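Local coordinates for vacuolar protein sorting-associated protein 54 (Mus musculus, PDB 3N1E) that probably serves as a subunit of the GARP tethering complex in retrograde transport from endosomes to the trans-Golgi network, represented here by its helical C-terminal domain, at residues A[43-54]-A[108-119]; A[92-103]-A[133-141]. All coordinates share one frame; numbering follows the deposited sequence.

How the interactions relate
Both contacts lie on the same side of this helical domain, their centres about 12 Å apart, and each is partly buried. Interaction 1 packs a loop and the first turn of helix 52-68 on helix 107-124; interaction 2 packs the C-terminal tail, with its short 3-10 segment, on the last turns of helix 74-98 and the loop after it. The first centres on a buried carboxylate gripped by hydroxyls and a backbone N-H, the second on an indole between a leucine and an asparagine, with more solvent-facing polar links. They touch directly: Tyr-43 O probably accepts from Gln-95 NE2, and Asn-109 packs on Asn-103 and Trp-140.

Interaction 1 (A[43-54]-A[108-119]); sequences YEVKAPVPSPCF and QNGLVTADVAFY
Phe-54 lays its ring flat over the carboxylate of Asp-115, the two planes only 6° apart, and the CB of the aspartate sits over the same ring as a CH-pi contact, 3.8 Å from its centroid. OD1 takes the N-H of Ser-51 on its syn lone pair (N to OD1 2.9 Å, 164° at the hydrogen). OD2 accepts twice: from Tyr-43 OH on its anti lone pair, and from Ser-51 OG at 2.6 Å on the syn side, somewhat out of plane. Ser-51 can do this because chi1 of 61° tucks OG between its own N and carbonyl carbon, where it also N-caps helix 52-68 by accepting from Phe-54 N. A water links Asp-115 OD2 to Lys-46 O.

Apolar groups flank this centre. Pro-50, after a cis peptide bond, sets CB over the Phe-118 face, 3.6 Å from the centroid, and Val-45 wedges its two methyls against Leu-111 CB and Val-112 CG2. The bonds from Ser-51 and Tyr-43 tie the N-terminus of helix 52-68 and the loop before it to helix 107-124. With three protein donors gathered on one buried carboxylate, Asp-115 is probably ionised.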
loop_
_atom_site.group_PDB
_atom_site.type_symbol
_atom_site.label_atom_id
_atom_site.label_comp_id
_atom_site.label_asym_id
_atom_site.label_seq_id
_atom_site.Cartn_x
_atom_site.Cartn_y
_atom_site.Cartn_z
ATOM N N TYR A 43 13.232 -9.044 7.063
ATOM C CA TYR A 43 12.106 -9.857 7.527
ATOM C C TYR A 43 12.505 -11.312 7.654
ATOM O O TYR A 43 13.099 -11.873 6.740
ATOM C CB TYR A 43 10.974 -9.707 6.511
ATOM C CG TYR A 43 9.745 -10.562 6.706
ATOM C CD1 TYR A 43 9.045 -10.571 7.911
ATOM C CD2 TYR A 43 9.262 -11.337 5.657
ATOM C CE1 TYR A 43 7.885 -11.352 8.059
ATOM C CE2 TYR A 43 8.106 -12.121 5.800
ATOM C CZ TYR A 43 7.429 -12.118 7.008
ATOM O OH TYR A 43 6.284 -12.883 7.128
ATOM N N GLU A 44 12.188 -11.922 8.792
ATOM C CA GLU A 44 12.382 -13.361 8.931
ATOM C C GLU A 44 11.027 -14.004 9.215
ATOM O O GLU A 44 10.199 -13.441 9.935
ATOM C CB GLU A 44 13.418 -13.704 10.008
ATOM C CG GLU A 44 14.844 -13.242 9.648
ATOM C CD GLU A 44 15.416 -13.878 8.378
ATOM O OE1 GLU A 44 15.496 -15.133 8.279
ATOM O OE2 GLU A 44 15.818 -13.105 7.478
ATOM N N VAL A 45 10.807 -15.170 8.619
ATOM C CA VAL A 45 9.516 -15.823 8.742
ATOM C C VAL A 45 9.493 -16.665 10.025
ATOM O O VAL A 45 10.181 -17.686 10.105
ATOM C CB VAL A 45 9.220 -16.649 7.484
ATOM C CG1 VAL A 45 7.817 -17.344 7.589
ATOM C CG2 VAL A 45 9.253 -15.732 6.262
ATOM N N LYS A 46 8.718 -16.214 11.009
ATOM C CA LYS A 46 8.528 -16.955 12.269
ATOM C C LYS A 46 7.283 -16.457 12.993
ATOM O O LYS A 46 6.793 -15.342 12.739
ATOM C CB LYS A 46 9.763 -16.807 13.154
ATOM C CG LYS A 46 10.012 -15.368 13.557
ATOM C CD LYS A 46 11.238 -15.250 14.448
ATOM C CE LYS A 46 11.221 -13.939 15.224
ATOM N NZ LYS A 46 11.877 -12.816 14.498
ATOM N N ALA A 47 6.787 -17.283 13.911
ATOM C CA ALA A 47 5.734 -16.877 14.820
ATOM C C ALA A 47 6.334 -16.018 15.933
ATOM O O ALA A 47 7.511 -16.172 16.254
ATOM C CB ALA A 47 5.050 -18.118 15.385
ATOM N N PRO A 48 5.523 -15.150 16.557
ATOM C CA PRO A 48 4.078 -15.007 16.338
ATOM C C PRO A 48 3.717 -14.055 15.199
ATOM O O PRO A 48 4.569 -13.307 14.730
ATOM C CB PRO A 48 3.597 -14.426 17.667
ATOM C CG PRO A 48 4.744 -13.532 18.073
ATOM C CD PRO A 48 5.997 -14.266 17.646
ATOM N N VAL A 49 2.457 -14.128 14.766
ATOM C CA VAL A 49 1.909 -13.290 13.696
ATOM C C VAL A 49 0.802 -12.453 14.349
ATOM O O VAL A 49 -0.025 -12.999 15.087
ATOM C CB VAL A 49 1.327 -14.139 12.548
ATOM C CG1 VAL A 49 0.427 -13.307 11.596
ATOM C CG2 VAL A 49 2.452 -14.793 11.747
ATOM N N PRO A 50 0.769 -11.135 14.055
ATOM C CA PRO A 50 1.663 -10.468 13.094
ATOM C C PRO A 50 3.104 -10.291 13.583
ATOM O O PRO A 50 3.309 -10.011 14.759
ATOM C CB PRO A 50 1.020 -9.101 12.896
ATOM C CG PRO A 50 0.257 -8.855 14.216
ATOM C CD PRO A 50 -0.239 -10.213 14.633
ATOM N N SER A 51 4.064 -10.484 12.684
ATOM C CA SER A 51 5.480 -10.283 12.990
ATOM C C SER A 51 5.744 -8.794 13.297
ATOM O O SER A 51 4.971 -7.913 12.893
ATOM C CB SER A 51 6.318 -10.705 11.778
ATOM O OG SER A 51 5.957 -9.898 10.656
ATOM N N PRO A 52 6.853 -8.497 13.985
ATOM C CA PRO A 52 7.172 -7.073 14.193
ATOM C C PRO A 52 7.233 -6.270 12.879
ATOM O O PRO A 52 6.742 -5.112 12.845
ATOM C CB PRO A 52 8.550 -7.127 14.876
ATOM C CG PRO A 52 8.535 -8.444 15.603
ATOM C CD PRO A 52 7.780 -9.395 14.714
ATOM N N CYS A 53 7.806 -6.857 11.822
ATOM C CA CYS A 53 7.922 -6.203 10.530
ATOM C C CYS A 53 6.531 -5.785 10.044
ATOM O O CYS A 53 6.305 -4.621 9.689
ATOM C CB CYS A 53 8.564 -7.157 9.499
ATOM S SG CYS A 53 8.656 -6.504 7.877
ATOM N N PHE A 54 5.604 -6.741 10.042
ATOM C CA PHE A 54 4.254 -6.459 9.529
ATOM C C PHE A 54 3.467 -5.527 10.439
ATOM O O PHE A 54 2.658 -4.712 9.945
ATOM C CB PHE A 54 3.475 -7.747 9.263
ATOM C CG PHE A 54 3.827 -8.421 7.964
ATOM C CD1 PHE A 54 5.146 -8.735 7.637
ATOM C CD2 PHE A 54 2.836 -8.754 7.062
ATOM C CE1 PHE A 54 5.456 -9.358 6.404
ATOM C CE2 PHE A 54 3.143 -9.397 5.841
ATOM C CZ PHE A 54 4.451 -9.699 5.539
ATOM N N GLN A 108 6.302 -22.822 6.799
ATOM C CA GLN A 108 6.858 -21.529 6.410
ATOM C C GLN A 108 5.927 -20.739 5.500
ATOM O O GLN A 108 5.639 -19.565 5.748
ATOM C CB GLN A 108 8.215 -21.710 5.718
ATOM C CG GLN A 108 9.111 -20.543 5.946
ATOM C CD GLN A 108 10.425 -20.667 5.197
ATOM O OE1 GLN A 108 10.503 -21.335 4.166
ATOM N NE2 GLN A 108 11.464 -20.005 5.708
ATOM N N ASN A 109 5.462 -21.383 4.436
ATOM C CA ASN A 109 4.449 -20.775 3.564
ATOM C C ASN A 109 3.223 -20.304 4.414
ATOM O O ASN A 109 2.747 -19.178 4.262
ATOM C CB ASN A 109 4.046 -21.827 2.515
ATOM C CG ASN A 109 2.923 -21.380 1.587
ATOM O OD1 ASN A 109 2.158 -22.208 1.131
ATOM N ND2 ASN A 109 2.849 -20.090 1.266
ATOM N N GLY A 110 2.809 -21.144 5.365
ATOM C CA GLY A 110 1.631 -20.863 6.209
ATOM C C GLY A 110 1.829 -19.600 7.027
ATOM O O GLY A 110 0.926 -18.777 7.178
ATOM N N LEU A 111 3.050 -19.401 7.512
ATOM C CA LEU A 111 3.305 -18.220 8.343
ATOM C C LEU A 111 3.256 -16.956 7.520
ATOM O O LEU A 111 2.735 -15.939 7.960
ATOM C CB LEU A 111 4.673 -18.332 9.020
ATOM C CG LEU A 111 4.743 -19.275 10.221
ATOM C CD1 LEU A 111 6.216 -19.593 10.565
ATOM C CD2 LEU A 111 4.036 -18.697 11.471
ATOM N N VAL A 112 3.797 -17.013 6.303
ATOM C CA VAL A 112 3.718 -15.849 5.443
ATOM C C VAL A 112 2.249 -15.563 5.079
ATOM O O VAL A 112 1.810 -14.424 5.134
ATOM C CB VAL A 112 4.574 -16.036 4.199
ATOM C CG1 VAL A 112 4.401 -14.843 3.264
ATOM C CG2 VAL A 112 6.041 -16.196 4.613
ATOM N N THR A 113 1.506 -16.612 4.725
ATOM C CA THR A 113 0.061 -16.464 4.416
ATOM C C THR A 113 -0.665 -15.753 5.567
ATOM O O THR A 113 -1.505 -14.875 5.345
ATOM C CB THR A 113 -0.556 -17.802 4.092
ATOM O OG1 THR A 113 0.093 -18.285 2.898
ATOM C CG2 THR A 113 -2.090 -17.671 3.827
ATOM N N ALA A 114 -0.298 -16.131 6.790
ATOM C CA ALA A 114 -0.895 -15.541 7.998
ATOM C C ALA A 114 -0.517 -14.045 8.156
ATOM O O ALA A 114 -1.363 -13.184 8.457
ATOM C CB ALA A 114 -0.433 -16.340 9.236
ATOM N N ASP A 115 0.766 -13.752 7.978
ATOM C CA ASP A 115 1.247 -12.358 8.100
ATOM C C ASP A 115 0.568 -11.510 7.010
ATOM O O ASP A 115 0.119 -10.395 7.263
ATOM C CB ASP A 115 2.782 -12.347 7.991
ATOM C CG ASP A 115 3.484 -11.706 9.200
ATOM O OD1 ASP A 115 2.824 -11.202 10.138
ATOM O OD2 ASP A 115 4.746 -11.720 9.179
ATOM N N VAL A 116 0.459 -12.058 5.808
ATOM C CA VAL A 116 -0.204 -11.349 4.713
ATOM C C VAL A 116 -1.687 -11.156 5.008
ATOM O O VAL A 116 -2.235 -10.105 4.697
ATOM C CB VAL A 116 0.019 -12.082 3.381
ATOM C CG1 VAL A 116 -0.914 -11.554 2.289
ATOM C CG2 VAL A 116 1.494 -11.936 3.001
ATOM N N ALA A 117 -2.323 -12.136 5.636
ATOM C CA ALA A 117 -3.731 -11.942 6.058
ATOM C C ALA A 117 -3.896 -10.778 7.038
ATOM O O ALA A 117 -4.898 -10.060 6.986
ATOM C CB ALA A 117 -4.304 -13.209 6.653
ATOM N N PHE A 118 -2.937 -10.597 7.951
ATOM C CA PHE A 118 -2.952 -9.408 8.826
ATOM C C PHE A 118 -2.847 -8.098 8.000
ATOM O O PHE A 118 -3.622 -7.162 8.182
ATOM C CB PHE A 118 -1.853 -9.510 9.883
ATOM C CG PHE A 118 -1.753 -8.299 10.759
ATOM C CD1 PHE A 118 -2.654 -8.130 11.801
ATOM C CD2 PHE A 118 -0.779 -7.332 10.533
ATOM C CE1 PHE A 118 -2.590 -6.994 12.633
ATOM C CE2 PHE A 118 -0.686 -6.185 11.375
ATOM C CZ PHE A 118 -1.584 -6.035 12.419
ATOM N N TYR A 119 -1.901 -8.069 7.066
ATOM C CA TYR A 119 -1.711 -6.925 6.173
ATOM C C TYR A 119 -2.968 -6.594 5.387
ATOM O O TYR A 119 -3.377 -5.439 5.315
ATOM C CB TYR A 119 -0.557 -7.223 5.194
ATOM C CG TYR A 119 -0.393 -6.206 4.073
ATOM C CD1 TYR A 119 -1.063 -6.368 2.872
ATOM C CD2 TYR A 119 0.407 -5.060 4.247
ATOM C CE1 TYR A 119 -0.932 -5.436 1.848
ATOM C CE2 TYR A 119 0.534 -4.123 3.217
ATOM C CZ TYR A 119 -0.118 -4.346 2.030
ATOM O OH TYR A 119 -0.022 -3.471 0.989
HETATM O O HOH W 1 6.264 -14.383 10.127
#

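Interaction 2 (A[92-103]-A[133-141]); sequences LKKQLSHLNVIN and DLNMAEIWE. With GOL (glycerol), chain C.
Trp-140, the penultimate residue of the chain, has its indole sandwiched between an aliphatic side chain and an amide. Over one face comes the CD1 methyl of Leu-96, 4.1 Å from the centroid of the six-membered ring. Over the opposite face lies Asn-103, whose CB makes a CH-pi contact 4.0 Å from the five-membered centroid and whose amide is stacked on the indole, the planes 9° apart. Asn-103 reaches this position with CG anti to its backbone N (chi1 -164°), which carries the amide across the ring. At the rim, Val-101 CG1 packs on CZ3 at 3.8 Å, so a flat, broad residue fills the angle between helix 74-98 and the loop after it. Beyond the segments, Trp-140 also touches Asn-109 of helix 107-124.

Ile-139 points its CD1 methyl at two leucines of the helix, 3.9 Å from Leu-92 CD2 and 4.1 Å from Leu-96 CD1. These branched aliphatic side chains fill the apolar space between the 3-10 segment 136-140 and helix 74-98. Nearer the solvent, Lys-93 lays its methylenes along Ile-139 O and bends at its last two torsions, bringing NZ to Glu-141 O (3.2 Å), a bond that lies in the carbonyl plane. Glu-138 of the same tail salt-bridges to Lys-89, one helical turn before Lys-93.

In this crystal a glycerol, probably from the crystallisation liquor, occupies the site between Asn-103 N, which donates to its O1 at 3.0 Å, and Trp-140 O, which accepts from its O2. A water donates to Ile-139 O. The protein itself anchors the tail by hydrophobic contact and the lysine bond, while near the chain's end, where no further turn follows to supply donors, the carbonyls of Ile-139, Trp-140 and Glu-141 are met by water, glycerol and Lys-93.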
loop_
_atom_site.group_PDB
_atom_site.type_symbol
_atom_site.label_atom_id
_atom_site.label_comp_id
_atom_site.label_asym_id
_atom_site.label_seq_id
_atom_site.Cartn_x
_atom_site.Cartn_y
_atom_site.Cartn_z
ATOM N N LEU A 92 8.283 -7.588 -0.742
ATOM C CA LEU A 92 7.992 -8.857 -0.064
ATOM C C LEU A 92 8.394 -10.020 -0.980
ATOM O O LEU A 92 9.025 -10.973 -0.517
ATOM C CB LEU A 92 6.506 -8.956 0.333
ATOM C CG LEU A 92 6.087 -10.291 0.983
ATOM C CD1 LEU A 92 6.921 -10.670 2.218
ATOM C CD2 LEU A 92 4.635 -10.155 1.416
ATOM N N LYS A 93 8.031 -9.943 -2.261
ATOM C CA LYS A 93 8.408 -10.978 -3.243
ATOM C C LYS A 93 9.940 -11.162 -3.254
ATOM O O LYS A 93 10.409 -12.304 -3.237
ATOM C CB LYS A 93 7.882 -10.626 -4.637
ATOM C CG LYS A 93 7.987 -11.782 -5.667
ATOM C CD LYS A 93 6.959 -11.557 -6.783
ATOM C CE LYS A 93 7.565 -10.833 -7.955
ATOM N NZ LYS A 93 8.102 -11.774 -8.985
ATOM N N LYS A 94 10.703 -10.061 -3.241
ATOM C CA LYS A 94 12.172 -10.133 -3.257
ATOM C C LYS A 94 12.689 -10.913 -2.039
ATOM O O LYS A 94 13.586 -11.769 -2.150
ATOM C CB LYS A 94 12.759 -8.713 -3.289
ATOM C CG LYS A 94 14.257 -8.618 -3.422
ATOM C CD LYS A 94 14.642 -7.277 -4.049
ATOM C CE LYS A 94 14.242 -7.274 -5.521
ATOM N NZ LYS A 94 14.287 -5.926 -6.185
ATOM N N GLN A 95 12.128 -10.615 -0.876
ATOM C CA GLN A 95 12.599 -11.244 0.350
ATOM C C GLN A 95 12.206 -12.712 0.407
ATOM O O GLN A 95 12.991 -13.551 0.858
ATOM C CB GLN A 95 12.128 -10.467 1.592
ATOM C CG GLN A 95 12.637 -11.072 2.927
ATOM C CD GLN A 95 14.162 -10.897 3.157
ATOM O OE1 GLN A 95 14.915 -10.508 2.246
ATOM N NE2 GLN A 95 14.610 -11.173 4.389
ATOM N N LEU A 96 11.007 -13.043 -0.067
ATOM C CA LEU A 96 10.584 -14.434 -0.027
ATOM C C LEU A 96 11.508 -15.245 -0.926
ATOM O O LEU A 96 11.882 -16.376 -0.585
ATOM C CB LEU A 96 9.132 -14.602 -0.471
ATOM C CG LEU A 96 8.120 -13.985 0.491
ATOM C CD1 LEU A 96 6.752 -14.046 -0.134
ATOM C CD2 LEU A 96 8.110 -14.665 1.862
ATOM N N SER A 97 11.912 -14.642 -2.037
ATOM C CA SER A 97 12.793 -15.327 -2.972
ATOM C C SER A 97 14.160 -15.524 -2.346
ATOM O O SER A 97 14.756 -16.609 -2.467
ATOM C CB SER A 97 12.900 -14.533 -4.267
ATOM O OG SER A 97 11.716 -14.708 -5.021
ATOM N N HIS A 98 14.640 -14.478 -1.690
ATOM C CA HIS A 98 15.927 -14.510 -0.987
ATOM C C HIS A 98 15.953 -15.610 0.074
ATOM O O HIS A 98 16.930 -16.373 0.172
ATOM C CB HIS A 98 16.262 -13.138 -0.405
ATOM C CG HIS A 98 17.455 -13.145 0.498
ATOM N ND1 HIS A 98 18.744 -13.238 0.018
ATOM C CD2 HIS A 98 17.557 -13.076 1.848
ATOM C CE1 HIS A 98 19.589 -13.229 1.034
ATOM N NE2 HIS A 98 18.896 -13.138 2.155
ATOM N N LEU A 99 14.854 -15.726 0.828
ATOM C CA LEU A 99 14.721 -16.709 1.898
ATOM C C LEU A 99 14.336 -18.096 1.394
ATOM O O LEU A 99 14.269 -19.027 2.194
ATOM C CB LEU A 99 13.674 -16.222 2.914
ATOM C CG LEU A 99 13.877 -14.952 3.732
ATOM C CD1 LEU A 99 12.587 -14.584 4.472
ATOM C CD2 LEU A 99 15.042 -15.049 4.702
ATOM N N ASN A 100 14.096 -18.249 0.086
ATOM C CA ASN A 100 13.651 -19.518 -0.512
ATOM C C ASN A 100 12.384 -20.085 0.127
ATOM O O ASN A 100 12.245 -21.306 0.381
ATOM C CB ASN A 100 14.769 -20.579 -0.499
ATOM C CG ASN A 100 15.889 -20.244 -1.446
ATOM O OD1 ASN A 100 17.038 -20.123 -1.036
ATOM N ND2 ASN A 100 15.568 -20.107 -2.713
ATOM N N VAL A 101 11.439 -19.185 0.361
ATOM C CA VAL A 101 10.129 -19.583 0.868
ATOM C C VAL A 101 9.252 -19.780 -0.343
ATOM O O VAL A 101 9.144 -18.880 -1.205
ATOM C CB VAL A 101 9.498 -18.493 1.786
ATOM C CG1 VAL A 101 8.084 -18.945 2.305
ATOM C CG2 VAL A 101 10.392 -18.211 2.945
ATOM N N ILE A 102 8.615 -20.939 -0.410
ATOM C CA ILE A 102 7.781 -21.236 -1.555
ATOM C C ILE A 102 6.345 -21.564 -1.145
ATOM O O ILE A 102 6.063 -21.883 0.023
ATOM C CB ILE A 102 8.392 -22.361 -2.427
ATOM C CG1 ILE A 102 8.374 -23.693 -1.680
ATOM C CG2 ILE A 102 9.819 -21.968 -2.887
ATOM C CD1 ILE A 102 8.324 -24.897 -2.623
ATOM N N ASN A 103 5.444 -21.477 -2.125
ATOM C CA ASN A 103 4.019 -21.652 -1.895
ATOM C C ASN A 103 3.588 -23.115 -1.938
ATOM O O ASN A 103 2.797 -23.504 -2.804
ATOM C CB ASN A 103 3.267 -20.803 -2.940
ATOM C CG ASN A 103 1.818 -20.585 -2.599
ATOM O OD1 ASN A 103 0.988 -20.412 -3.504
ATOM N ND2 ASN A 103 1.496 -20.516 -1.313
ATOM N N ASP A 133 -8.535 -4.396 -5.085
ATOM C CA ASP A 133 -8.073 -5.680 -5.633
ATOM C C ASP A 133 -6.552 -5.708 -5.449
ATOM O O ASP A 133 -5.792 -5.145 -6.244
ATOM C CB ASP A 133 -8.416 -5.729 -7.119
ATOM C CG ASP A 133 -7.963 -7.000 -7.792
ATOM O OD1 ASP A 133 -7.340 -7.874 -7.129
ATOM O OD2 ASP A 133 -8.245 -7.112 -9.014
ATOM N N LEU A 134 -6.124 -6.362 -4.376
ATOM C CA LEU A 134 -4.713 -6.332 -3.991
ATOM C C LEU A 134 -3.844 -7.349 -4.704
ATOM O O LEU A 134 -2.610 -7.207 -4.738
ATOM C CB LEU A 134 -4.605 -6.542 -2.473
ATOM C CG LEU A 134 -5.351 -5.502 -1.623
ATOM C CD1 LEU A 134 -5.180 -5.905 -0.141
ATOM C CD2 LEU A 134 -4.832 -4.065 -1.881
ATOM N N ASN A 135 -4.485 -8.392 -5.240
ATOM C CA ASN A 135 -3.790 -9.479 -5.963
ATOM C C ASN A 135 -2.566 -9.957 -5.210
ATOM O O ASN A 135 -1.448 -9.913 -5.734
ATOM C CB ASN A 135 -3.397 -9.020 -7.372
ATOM C CG ASN A 135 -2.818 -10.149 -8.254
ATOM O OD1 ASN A 135 -2.194 -9.865 -9.279
ATOM N ND2 ASN A 135 -3.003 -11.407 -7.848
ATOM N N MET A 136 -2.779 -10.378 -3.967
ATOM C CA MET A 136 -1.650 -10.752 -3.141
ATOM C C MET A 136 -0.959 -12.034 -3.614
ATOM O O MET A 136 0.220 -12.250 -3.307
ATOM C CB MET A 136 -2.081 -10.863 -1.692
ATOM C CG MET A 136 -1.328 -9.924 -0.829
ATOM S SD MET A 136 -1.472 -8.136 -1.181
ATOM C CE MET A 136 0.034 -7.763 -0.335
ATOM N N ALA A 137 -1.686 -12.868 -4.363
ATOM C CA ALA A 137 -1.112 -14.117 -4.920
ATOM C C ALA A 137 0.129 -13.876 -5.797
ATOM O O ALA A 137 0.959 -14.772 -5.955
ATOM C CB ALA A 137 -2.172 -14.893 -5.701
ATOM N N GLU A 138 0.254 -12.666 -6.345
ATOM C CA GLU A 138 1.433 -12.228 -7.102
ATOM C C GLU A 138 2.770 -12.434 -6.369
ATOM O O GLU A 138 3.805 -12.627 -6.997
ATOM C CB GLU A 138 1.246 -10.759 -7.526
ATOM C CG GLU A 138 2.482 -10.052 -8.061
ATOM C CD GLU A 138 2.162 -8.747 -8.770
ATOM O OE1 GLU A 138 1.160 -8.087 -8.415
ATOM O OE2 GLU A 138 2.921 -8.396 -9.708
ATOM N N ILE A 139 2.763 -12.386 -5.041
ATOM C CA ILE A 139 4.028 -12.504 -4.285
ATOM C C ILE A 139 4.710 -13.867 -4.416
ATOM O O ILE A 139 5.883 -13.994 -4.054
ATOM C CB ILE A 139 3.853 -12.190 -2.781
ATOM C CG1 ILE A 139 3.052 -13.292 -2.057
ATOM C CG2 ILE A 139 3.269 -10.759 -2.606
ATOM C CD1 ILE A 139 2.848 -13.007 -0.549
ATOM N N TRP A 140 3.978 -14.858 -4.914
ATOM C CA TRP A 140 4.511 -16.219 -5.107
ATOM C C TRP A 140 4.942 -16.512 -6.551
ATOM O O TRP A 140 5.415 -17.619 -6.836
ATOM C CB TRP A 140 3.519 -17.286 -4.622
ATOM C CG TRP A 140 3.121 -17.112 -3.187
ATOM C CD1 TRP A 140 1.912 -16.681 -2.719
ATOM C CD2 TRP A 140 3.953 -17.297 -2.036
ATOM N NE1 TRP A 140 1.928 -16.602 -1.347
ATOM C CE2 TRP A 140 3.173 -16.966 -0.901
ATOM C CE3 TRP A 140 5.288 -17.708 -1.852
ATOM C CZ2 TRP A 140 3.671 -17.051 0.397
ATOM C CZ3 TRP A 140 5.783 -17.806 -0.560
ATOM C CH2 TRP A 140 4.979 -17.461 0.554
ATOM N N GLU A 141 4.794 -15.525 -7.438
ATOM C CA GLU A 141 5.193 -15.672 -8.855
ATOM C C GLU A 141 6.693 -15.837 -8.997
ATOM O O GLU A 141 7.431 -14.853 -8.946
ATOM C CB GLU A 141 4.772 -14.465 -9.687
ATOM C CG GLU A 141 3.406 -13.940 -9.415
ATOM C CD GLU A 141 2.343 -14.537 -10.282
ATOM O OE1 GLU A 141 2.213 -15.781 -10.319
ATOM O OE2 GLU A 141 1.616 -13.738 -10.909
HETATM C C1 GOL C . 6.425 -19.649 -4.476
HETATM O O1 GOL C . 6.388 -20.984 -4.941
HETATM C C2 GOL C . 7.791 -18.975 -4.601
HETATM O O2 GOL C . 7.802 -18.263 -5.811
HETATM C C3 GOL C . 7.956 -17.958 -3.477
HETATM O O3 GOL C . 9.254 -17.401 -3.397
HETATM O O HOH W 2 8.774 -14.936 -4.189
#